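Local coordinates for probable cell division protein WhiA (Thermotoga maritima, PDB 3HYI), which probably binds DNA and is probably involved in cell division and chromosome segregation, joining a degenerate homing-endonuclease domain to a helix-turn-helix domain, at residues Leu53-Phe56 against Ala57-Arg60; Phe105-Val108 against Ala109-Val112; Asn217-Arg220 against Thr221-Thr225; Ile285-Ala288 against Glu289-Gly292. One frame throughout, in Å; residues are numbered along the deposited sequence.

Contact 1 is the buried one of the four; contacts 2, 3 and 4 lie at the surface. Contacts 1 and 2 both start a helix of the LAGLIDADG-like part, their centres about 23 Å apart, yet a serine caps the first and an aspartate the second. Contacts 3 and 4 belong to the helix-turn-helix part across the chain's centre, the centres of contacts 1 and 3 about 63 Å apart. They lie on helices 207-238 and 274-288, which pack together, their nearest atoms about 5 Å apart. Contact 3 is a stretch in the middle of a regular helix with hydroxyls bonded back to carbonyls, whereas contact 4, at a helix end, is held largely by weak bonds.

Contact 1 of 4, residues Leu53-Phe56 against Ala57-Arg60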
loop_
_atom_site.group_PDB
_atom_site.type_symbol
_atom_site.label_atom_id
_atom_site.label_comp_id
_atom_site.label_asym_id
_atom_site.label_seq_id
_atom_site.Cartn_x
_atom_site.Cartn_y
_atom_site.Cartn_z
ATOM N N LEU A 53 6.256 -24.009 11.505
ATOM C CA LEU A 53 6.220 -22.552 11.655
ATOM C C LEU A 53 7.452 -21.881 11.056
ATOM O O LEU A 53 8.580 -22.280 11.336
ATOM C CB LEU A 53 6.112 -22.180 13.136
ATOM C CG LEU A 53 4.884 -22.694 13.895
ATOM C CD1 LEU A 53 4.997 -22.352 15.375
ATOM C CD2 LEU A 53 3.584 -22.130 13.314
ATOM N N HIS A 54 7.228 -20.853 10.239
ATOM C CA HIS A 54 8.317 -20.079 9.640
ATOM C C HIS A 54 8.660 -18.830 10.453
ATOM O O HIS A 54 9.602 -18.112 10.119
ATOM C CB HIS A 54 7.960 -19.699 8.204
ATOM C CG HIS A 54 7.795 -20.878 7.300
ATOM N ND1 HIS A 54 6.640 -21.628 7.263
ATOM C CD2 HIS A 54 8.643 -21.450 6.413
ATOM C CE1 HIS A 54 6.778 -22.605 6.386
ATOM N NE2 HIS A 54 7.985 -22.520 5.854
ATOM N N SER A 55 7.908 -18.586 11.523
ATOM C CA SER A 55 8.112 -17.419 12.376
ATOM C C SER A 55 8.598 -17.831 13.764
ATOM O O SER A 55 8.049 -18.752 14.371
ATOM C CB SER A 55 6.805 -16.639 12.495
ATOM O OG SER A 55 6.932 -15.550 13.390
ATOM N N PHE A 56 9.630 -17.150 14.256
ATOM C CA PHE A 56 10.106 -17.346 15.628
ATOM C C PHE A 56 9.156 -16.711 16.638
ATOM O O PHE A 56 8.982 -17.236 17.736
ATOM C CB PHE A 56 11.517 -16.784 15.813
ATOM C CG PHE A 56 12.583 -17.621 15.172
ATOM C CD1 PHE A 56 13.202 -17.209 13.996
ATOM C CD2 PHE A 56 12.962 -18.830 15.737
ATOM C CE1 PHE A 56 14.184 -17.985 13.406
ATOM C CE2 PHE A 56 13.940 -19.612 15.147
ATOM C CZ PHE A 56 14.550 -19.190 13.980
ATOM N N ALA A 57 8.557 -15.580 16.272
ATOM C CA ALA A 57 7.530 -14.952 17.105
ATOM C C ALA A 57 6.354 -15.911 17.302
ATOM O O ALA A 57 5.872 -16.088 18.421
ATOM C CB ALA A 57 7.051 -13.652 16.477
ATOM N N ALA A 58 5.909 -16.527 16.209
ATOM C CA ALA A 58 4.842 -17.532 16.255
ATOM C C ALA A 58 5.226 -18.739 17.116
ATOM O O ALA A 58 4.409 -19.234 17.887
ATOM C CB ALA A 58 4.476 -17.986 14.850
ATOM N N SER A 59 6.468 -19.198 16.986
ATOM C CA SER A 59 6.958 -20.347 17.757
ATOM C C SER A 59 6.956 -20.053 19.257
ATOM O O SER A 59 6.564 -20.899 20.060
ATOM C CB SER A 59 8.373 -20.737 17.313
ATOM O OG SER A 59 8.443 -20.922 15.909
ATOM N N ARG A 60 7.395 -18.852 19.621
ATOM C CA ARG A 60 7.418 -18.417 21.019
ATOM C C ARG A 60 6.019 -18.246 21.610
ATOM O O ARG A 60 5.800 -18.550 22.781
ATOM C CB ARG A 60 8.187 -17.107 21.156
ATOM C CG ARG A 60 9.677 -17.259 20.949
ATOM C CD ARG A 60 10.428 -16.060 21.487
ATOM N NE ARG A 60 11.860 -16.331 21.553
ATOM C CZ ARG A 60 12.732 -16.106 20.574
ATOM N NH1 ARG A 60 12.345 -15.585 19.416
ATOM N NH2 ARG A 60 14.010 -16.405 20.763
#
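Ser55 N-caps helix 56-68: its OG accepts the backbone N-H of Ala58 at 3.2 Å, in a nearly straight bond (170° at the hydrogen). The hydroxyl gets there because OG stands anti to the backbone N (chi1 176°), which swings it over the first turn, and the same turn brings Ser55 CB to 3.6 Å from Ala58 CB. The carbonyl of Ser55 is gripped twice by Ser59. Ser59 OG donates to Ser55 O at 2.7 Å and Ser59 N donates to it at 3.1 Å, the two arriving from opposite faces of the carbonyl plane. Ser59 thus folds its hydroxyl back onto the chain, so that this polar group is satisfied in a buried place. Behind it, Leu53 lays CD1 against Ser59 CA at 3.7 Å, an apolar cover for the turn. On the exposed flank Arg60 runs extended from CG to NE, its CG 3.3 Å from Phe56 O, and its NH1 comes near Phe56 CB.

A second shell fixes the cap: Glu11 of helix 9-16 bonds Ser55 OG through OE1 and Ala57 N through OE2. With an alanine here in place of Ser55, Ala58 N would probably lose its capping acceptor and Glu11 OE1 its hydroxyl partner. The turn thereby joins strand 48-53 to helix 56-68 in the N-terminal LAGLIDADG-like domain, with Leu53 and Ser59 against strand 88-94, Ala58 on Leu120 of helix 108-122, and Ala57 on Lys14 of helix 9-16.

Contact 2 of 4, residues Phe105-Val108 against Ala109-Val112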
loop_
_atom_site.group_PDB
_atom_site.type_symbol
_atom_site.label_atom_id
_atom_site.label_comp_id
_atom_site.label_asym_id
_atom_site.label_seq_id
_atom_site.Cartn_x
_atom_site.Cartn_y
_atom_site.Cartn_z
ATOM N N PHE A 105 -15.678 -19.222 16.553
ATOM C CA PHE A 105 -16.409 -18.135 15.901
ATOM C C PHE A 105 -17.538 -17.587 16.752
ATOM O O PHE A 105 -18.008 -16.485 16.507
ATOM C CB PHE A 105 -16.984 -18.605 14.565
ATOM C CG PHE A 105 -15.959 -19.190 13.648
ATOM C CD1 PHE A 105 -15.092 -18.365 12.949
ATOM C CD2 PHE A 105 -15.843 -20.563 13.501
ATOM C CE1 PHE A 105 -14.134 -18.898 12.108
ATOM C CE2 PHE A 105 -14.888 -21.105 12.662
ATOM C CZ PHE A 105 -14.030 -20.271 11.962
ATOM N N PHE A 106 -17.939 -18.336 17.775
ATOM C CA PHE A 106 -19.187 -18.079 18.498
ATOM C C PHE A 106 -19.256 -16.767 19.264
ATOM O O PHE A 106 -20.287 -16.423 19.831
ATOM C CB PHE A 106 -19.427 -19.203 19.503
ATOM C CG PHE A 106 -20.823 -19.681 19.513
ATOM C CD1 PHE A 106 -21.244 -20.586 18.558
ATOM C CD2 PHE A 106 -21.732 -19.207 20.442
ATOM C CE1 PHE A 106 -22.543 -21.030 18.535
ATOM C CE2 PHE A 106 -23.035 -19.648 20.428
ATOM C CZ PHE A 106 -23.443 -20.562 19.473
ATOM N N ASP A 107 -18.158 -16.035 19.264
ATOM C CA ASP A 107 -17.893 -15.078 20.302
ATOM C C ASP A 107 -16.785 -14.195 19.768
ATOM O O ASP A 107 -15.852 -14.702 19.151
ATOM C CB ASP A 107 -17.411 -15.869 21.515
ATOM C CG ASP A 107 -17.348 -15.051 22.757
ATOM O OD1 ASP A 107 -18.423 -14.771 23.310
ATOM O OD2 ASP A 107 -16.229 -14.708 23.193
ATOM N N VAL A 108 -16.889 -12.885 19.973
ATOM C CA VAL A 108 -15.875 -11.964 19.449
ATOM C C VAL A 108 -14.535 -12.111 20.178
ATOM O O VAL A 108 -13.477 -11.950 19.572
ATOM C CB VAL A 108 -16.340 -10.479 19.462
ATOM C CG1 VAL A 108 -16.751 -10.037 20.853
ATOM C CG2 VAL A 108 -15.239 -9.575 18.917
ATOM N N ALA A 109 -14.579 -12.424 21.468
ATOM C CA ALA A 109 -13.360 -12.680 22.236
ATOM C C ALA A 109 -12.664 -13.951 21.738
ATOM O O ALA A 109 -11.463 -13.947 21.476
ATOM C CB ALA A 109 -13.679 -12.789 23.721
ATOM N N LEU A 110 -13.426 -15.030 21.595
ATOM C CA LEU A 110 -12.888 -16.287 21.067
ATOM C C LEU A 110 -12.380 -16.113 19.637
ATOM O O LEU A 110 -11.322 -16.631 19.279
ATOM C CB LEU A 110 -13.948 -17.393 21.101
ATOM C CG LEU A 110 -14.477 -17.793 22.482
ATOM C CD1 LEU A 110 -15.658 -18.754 22.349
ATOM C CD2 LEU A 110 -13.369 -18.416 23.328
ATOM N N PHE A 111 -13.134 -15.373 18.829
ATOM C CA PHE A 111 -12.779 -15.156 17.429
ATOM C C PHE A 111 -11.495 -14.341 17.252
ATOM O O PHE A 111 -10.692 -14.632 16.365
ATOM C CB PHE A 111 -13.932 -14.488 16.683
ATOM C CG PHE A 111 -13.645 -14.235 15.233
ATOM C CD1 PHE A 111 -13.449 -15.298 14.362
ATOM C CD2 PHE A 111 -13.561 -12.941 14.742
ATOM C CE1 PHE A 111 -13.179 -15.077 13.020
ATOM C CE2 PHE A 111 -13.294 -12.710 13.402
ATOM C CZ PHE A 111 -13.101 -13.780 12.540
ATOM N N VAL A 112 -11.302 -13.329 18.093
ATOM C CA VAL A 112 -10.095 -12.504 18.028
ATOM C C VAL A 112 -8.842 -13.320 18.341
ATOM O O VAL A 112 -7.810 -13.151 17.700
ATOM C CB VAL A 112 -10.187 -11.296 18.977
ATOM C CG1 VAL A 112 -8.830 -10.637 19.152
ATOM C CG2 VAL A 112 -11.192 -10.299 18.441
#
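Asp107 meets Ala109 and Leu110 as the N-cap of helix 108-122, a helix of the degenerate LAGLIDADG homing-endonuclease fold. From the inside out, its CB packs on Leu110, 3.5 Å from Leu110 CD1. Its CG then passes by Leu110 CG, neither side chain running along the other. With CG anti to the backbone N (chi1 -169°), the carboxylate turns over the first helical turn. At the tip, OD2 accepts from Leu110 N at 3.2 Å through its anti lone pair, fairly straight at 159°, and more weakly from Ala109 N, where the angle is only 121°. OD2 also rests against Ala109 CB at 3.2 Å. A carboxylate at this end probably interacts favourably with the helix dipole as well. A leucine in place of Asp107 would probably leave the N-H groups of Ala109 and Leu110 without their acceptor and take the negative charge from the helix start.

The backbone follows suit, as Asp107 O takes the N-H of Phe111 at 2.8 Å. The buried Phe111 ring meets Phe105 at a slant, CD1 of Phe105 3.8 Å from CD1 of Phe111. Phe105 also meets Phe114 edge-to-face, and both Phe105 and Phe111 lie on Ser150 of helix 141-155, while Leu110 and Ala109 face helix 25-39. Val108, the first residue of the helix, is flanked by Val112 one turn on, with Val108 CG2 and Val112 CG2 4.1 Å apart.

Contact 3 of 4, residues Asn217-Arg220 against Thr221-Thr225; sequences NAIR and TANST
Ile219 runs alongside Asn223, one helical turn on, and its CG2 meets the amide ND2 of Asn223 at 3.5 Å. The methyl branch stands anti to the backbone N of Ile219, on the side where the next turn carries Asn223, so an aliphatic group rests against the end of an amide. Under this pair the carbonyl O of Ile219 takes the N-H of Asn223 at 2.9 Å.

Thr221 bonds one carbonyl twice. Its OG1, anti to its own carbonyl carbon (chi1 -63°), turns back along the helix and donates to Asn217 O at 3.0 Å. Thr221 N donates to the same oxygen at 3.1 Å, and the two donors come from opposite faces of the carbonyl plane. Thr225 repeats this four residues later, its OG1 donating to Thr221 O at 2.8 Å beside the backbone bond from Thr225 N. Each of these threonine hydroxyls is therefore held on a carbonyl already used by the helix.

On a third flank a water bridges one turn: it donates to Arg220 O at 2.7 Å and also bonds Ser224 OG. Arg220 bends at chi3 and sends NH2 back to Asn217 OD1, in a weak bond of 3.1 Å. Backbone bonds from Ala222 N to Ala218 O and from Ser224 N to Arg220 O complete a regular alpha-helical ladder. All of this is surface of the long helix 207-238 in the C-terminal helix-turn-helix domain; farther along, the same helix packs through Ala231 and Ile235 on helix 274-288.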
loop_
_atom_site.group_PDB
_atom_site.type_symbol
_atom_site.label_atom_id
_atom_site.label_comp_id
_atom_site.label_asym_id
_atom_site.label_seq_id
_atom_site.Cartn_x
_atom_site.Cartn_y
_atom_site.Cartn_z
ATOM N N ASN A 217 -1.102 29.783 -14.163
ATOM C CA ASN A 217 -0.471 29.259 -15.375
ATOM C C ASN A 217 -1.076 29.851 -16.654
ATOM O O ASN A 217 -0.352 30.133 -17.609
ATOM C CB ASN A 217 -0.548 27.728 -15.412
ATOM C CG ASN A 217 0.299 27.069 -14.333
ATOM O OD1 ASN A 217 0.381 27.552 -13.199
ATOM N ND2 ASN A 217 0.933 25.954 -14.680
ATOM N N ALA A 218 -2.395 30.043 -16.661
ATOM C CA ALA A 218 -3.090 30.639 -17.806
ATOM C C ALA A 218 -2.751 32.122 -17.968
ATOM O O ALA A 218 -2.650 32.617 -19.091
ATOM C CB ALA A 218 -4.601 30.450 -17.677
ATOM N N ILE A 219 -2.582 32.821 -16.847
ATOM C CA ILE A 219 -2.178 34.229 -16.856
ATOM C C ILE A 219 -0.739 34.385 -17.363
ATOM O O ILE A 219 -0.456 35.287 -18.149
ATOM C CB ILE A 219 -2.318 34.876 -15.449
ATOM C CG1 ILE A 219 -3.789 34.952 -15.027
ATOM C CG2 ILE A 219 -1.719 36.277 -15.428
ATOM C CD1 ILE A 219 -4.652 35.823 -15.920
ATOM N N ARG A 220 0.160 33.512 -16.910
ATOM C CA ARG A 220 1.541 33.485 -17.412
ATOM C C ARG A 220 1.582 33.301 -18.928
ATOM O O ARG A 220 2.240 34.066 -19.634
ATOM C CB ARG A 220 2.359 32.367 -16.746
ATOM C CG ARG A 220 3.315 32.847 -15.672
ATOM C CD ARG A 220 4.220 31.722 -15.188
ATOM N NE ARG A 220 3.472 30.700 -14.455
ATOM C CZ ARG A 220 3.053 30.816 -13.194
ATOM N NH1 ARG A 220 3.297 31.916 -12.485
ATOM N NH2 ARG A 220 2.381 29.818 -12.636
ATOM N N THR A 221 0.877 32.280 -19.407
ATOM C CA THR A 221 0.820 31.942 -20.831
ATOM C C THR A 221 0.234 33.080 -21.676
ATOM O O THR A 221 0.746 33.381 -22.755
ATOM C CB THR A 221 -0.013 30.653 -21.054
ATOM O OG1 THR A 221 0.630 29.549 -20.403
ATOM C CG2 THR A 221 -0.168 30.340 -22.537
ATOM N N ALA A 222 -0.833 33.705 -21.182
ATOM C CA ALA A 222 -1.481 34.818 -21.883
ATOM C C ALA A 222 -0.584 36.056 -21.948
ATOM O O ALA A 222 -0.495 36.705 -22.992
ATOM C CB ALA A 222 -2.812 35.165 -21.224
ATOM N N ASN A 223 0.066 36.382 -20.830
ATOM C CA ASN A 223 0.992 37.518 -20.770
ATOM C C ASN A 223 2.203 37.328 -21.689
ATOM O O ASN A 223 2.659 38.281 -22.320
ATOM C CB ASN A 223 1.472 37.763 -19.332
ATOM C CG ASN A 223 0.361 38.260 -18.408
ATOM O OD1 ASN A 223 -0.708 38.676 -18.857
ATOM N ND2 ASN A 223 0.616 38.216 -17.103
ATOM N N SER A 224 2.715 36.100 -21.751
ATOM C CA SER A 224 3.816 35.754 -22.656
ATOM C C SER A 224 3.410 35.933 -24.111
ATOM O O SER A 224 4.098 36.610 -24.875
ATOM C CB SER A 224 4.271 34.308 -22.440
ATOM O OG SER A 224 5.162 34.213 -21.346
ATOM N N THR A 225 2.294 35.314 -24.485
ATOM C CA THR A 225 1.784 35.392 -25.853
ATOM C C THR A 225 1.556 36.837 -26.293
ATOM O O THR A 225 1.903 37.204 -27.414
ATOM C CB THR A 225 0.472 34.596 -26.010
ATOM O OG1 THR A 225 0.677 33.253 -25.556
ATOM C CG2 THR A 225 0.026 34.569 -27.466
HETATM O O HOH W 1 4.279 35.523 -18.584
#

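Contact 4 of 4, residues Ile285-Ala288 against Glu289-Gly292; sequences IKIA and ERFG
Ile287 and Arg290 supply the side-chain packing, the methyl CG2 of Ile287 over one face of the Arg290 guanidinium. That methyl is offset toward the rim and 4.1 Å from Arg290 CZ, while Ile287 CG1 comes to 3.9 Å from Arg290 NH2. A bend at chi3 (-69°) brings the guanidinium alongside the isoleucine. Next to it, Arg290 CB stands over the centre of the Phe291 ring.

The direct hydrogen bonds belong to the backbone. Phe291 N donates to Ala288 O at 3.1 Å, from well above the carbonyl plane, and Gly292 N reaches the same oxygen in a weak bond. Glu289 N is shared weakly between Ile285 O and Lys286 O, and Arg290 N bonds Ile287 O weakly at 3.4 Å. Four of these five bonds are weak, so the helical ladder loosens here.

Water supplies a further polar link. One molecule, in the plane of the guanidinium at its edge, donates to Lys286 O at 2.7 Å and accepts from Arg290 NH2 at 3.3 Å, tying the arginine back to the last turn. Among the charges, Lys286 NZ and Glu289 OE1 stay 5.1 Å apart, too far for a salt bridge, though their attraction is probably still felt.

Ile287 and Ala288 pack on Ile235 and Ala231 of helix 207-238, and Phe291 on Asn238. The contact spans the last turn of helix 274-288 and the loop that follows, within the predicted helix-turn-helix DNA-binding motif.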
loop_
_atom_site.group_PDB
_atom_site.type_symbol
_atom_site.label_atom_id
_atom_site.label_comp_id
_atom_site.label_asym_id
_atom_site.label_seq_id
_atom_site.Cartn_x
_atom_site.Cartn_y
_atom_site.Cartn_z
ATOM N N ILE A 285 11.896 39.011 -28.885
ATOM C CA ILE A 285 11.565 39.960 -27.818
ATOM C C ILE A 285 12.776 40.825 -27.437
ATOM O O ILE A 285 12.640 42.032 -27.233
ATOM C CB ILE A 285 11.014 39.229 -26.573
ATOM C CG1 ILE A 285 9.619 38.669 -26.868
ATOM C CG2 ILE A 285 10.950 40.164 -25.368
ATOM C CD1 ILE A 285 9.104 37.722 -25.800
ATOM N N LYS A 286 13.950 40.201 -27.352
ATOM C CA LYS A 286 15.210 40.915 -27.100
ATOM C C LYS A 286 15.472 41.978 -28.174
ATOM O O LYS A 286 15.874 43.098 -27.859
ATOM C CB LYS A 286 16.379 39.916 -27.007
ATOM C CG LYS A 286 17.790 40.489 -27.206
ATOM C CD LYS A 286 18.203 41.462 -26.109
ATOM C CE LYS A 286 19.572 42.060 -26.407
ATOM N NZ LYS A 286 20.069 42.952 -25.320
ATOM N N ILE A 287 15.233 41.623 -29.435
ATOM C CA ILE A 287 15.383 42.564 -30.551
ATOM C C ILE A 287 14.374 43.716 -30.479
ATOM O O ILE A 287 14.711 44.858 -30.783
ATOM C CB ILE A 287 15.261 41.843 -31.918
ATOM C CG1 ILE A 287 16.510 40.992 -32.178
ATOM C CG2 ILE A 287 15.074 42.844 -33.051
ATOM C CD1 ILE A 287 16.392 40.079 -33.379
ATOM N N ALA A 288 13.145 43.417 -30.062
ATOM C CA ALA A 288 12.079 44.423 -30.005
ATOM C C ALA A 288 12.224 45.455 -28.870
ATOM O O ALA A 288 11.506 46.455 -28.860
ATOM C CB ALA A 288 10.716 43.737 -29.921
ATOM N N GLU A 289 13.132 45.215 -27.920
ATOM C CA GLU A 289 13.397 46.171 -26.828
ATOM C C GLU A 289 13.983 47.487 -27.351
ATOM O O GLU A 289 13.808 48.545 -26.743
ATOM C CB GLU A 289 14.341 45.558 -25.786
ATOM C CG GLU A 289 13.666 44.567 -24.851
ATOM C CD GLU A 289 14.641 43.879 -23.906
ATOM O OE1 GLU A 289 15.629 44.518 -23.480
ATOM O OE2 GLU A 289 14.411 42.694 -23.581
ATOM N N ARG A 290 14.712 47.381 -28.459
ATOM C CA ARG A 290 15.105 48.508 -29.309
ATOM C C ARG A 290 14.016 49.571 -29.444
ATOM O O ARG A 290 14.255 50.758 -29.226
ATOM C CB ARG A 290 15.391 47.972 -30.719
ATOM C CG ARG A 290 16.659 48.458 -31.359
ATOM C CD ARG A 290 17.093 47.506 -32.465
ATOM N NE ARG A 290 17.549 46.221 -31.929
ATOM C CZ ARG A 290 18.306 45.347 -32.588
ATOM N NH1 ARG A 290 18.724 45.601 -33.826
ATOM N NH2 ARG A 290 18.661 44.207 -32.003
ATOM N N PHE A 291 12.819 49.115 -29.806
ATOM C CA PHE A 291 11.774 49.975 -30.359
ATOM C C PHE A 291 10.677 50.374 -29.379
ATOM O O PHE A 291 9.962 51.346 -29.619
ATOM C CB PHE A 291 11.126 49.276 -31.558
ATOM C CG PHE A 291 12.111 48.804 -32.589
ATOM C CD1 PHE A 291 12.986 49.700 -33.191
ATOM C CD2 PHE A 291 12.160 47.468 -32.966
ATOM C CE1 PHE A 291 13.897 49.271 -34.147
ATOM C CE2 PHE A 291 13.069 47.033 -33.922
ATOM C CZ PHE A 291 13.938 47.936 -34.512
ATOM N N GLY A 292 10.526 49.620 -28.294
ATOM C CA GLY A 292 9.476 49.903 -27.322
ATOM C C GLY A 292 9.389 48.903 -26.186
ATOM O O GLY A 292 10.169 47.951 -26.112
HETATM O O HOH W 2 17.844 44.669 -28.880
#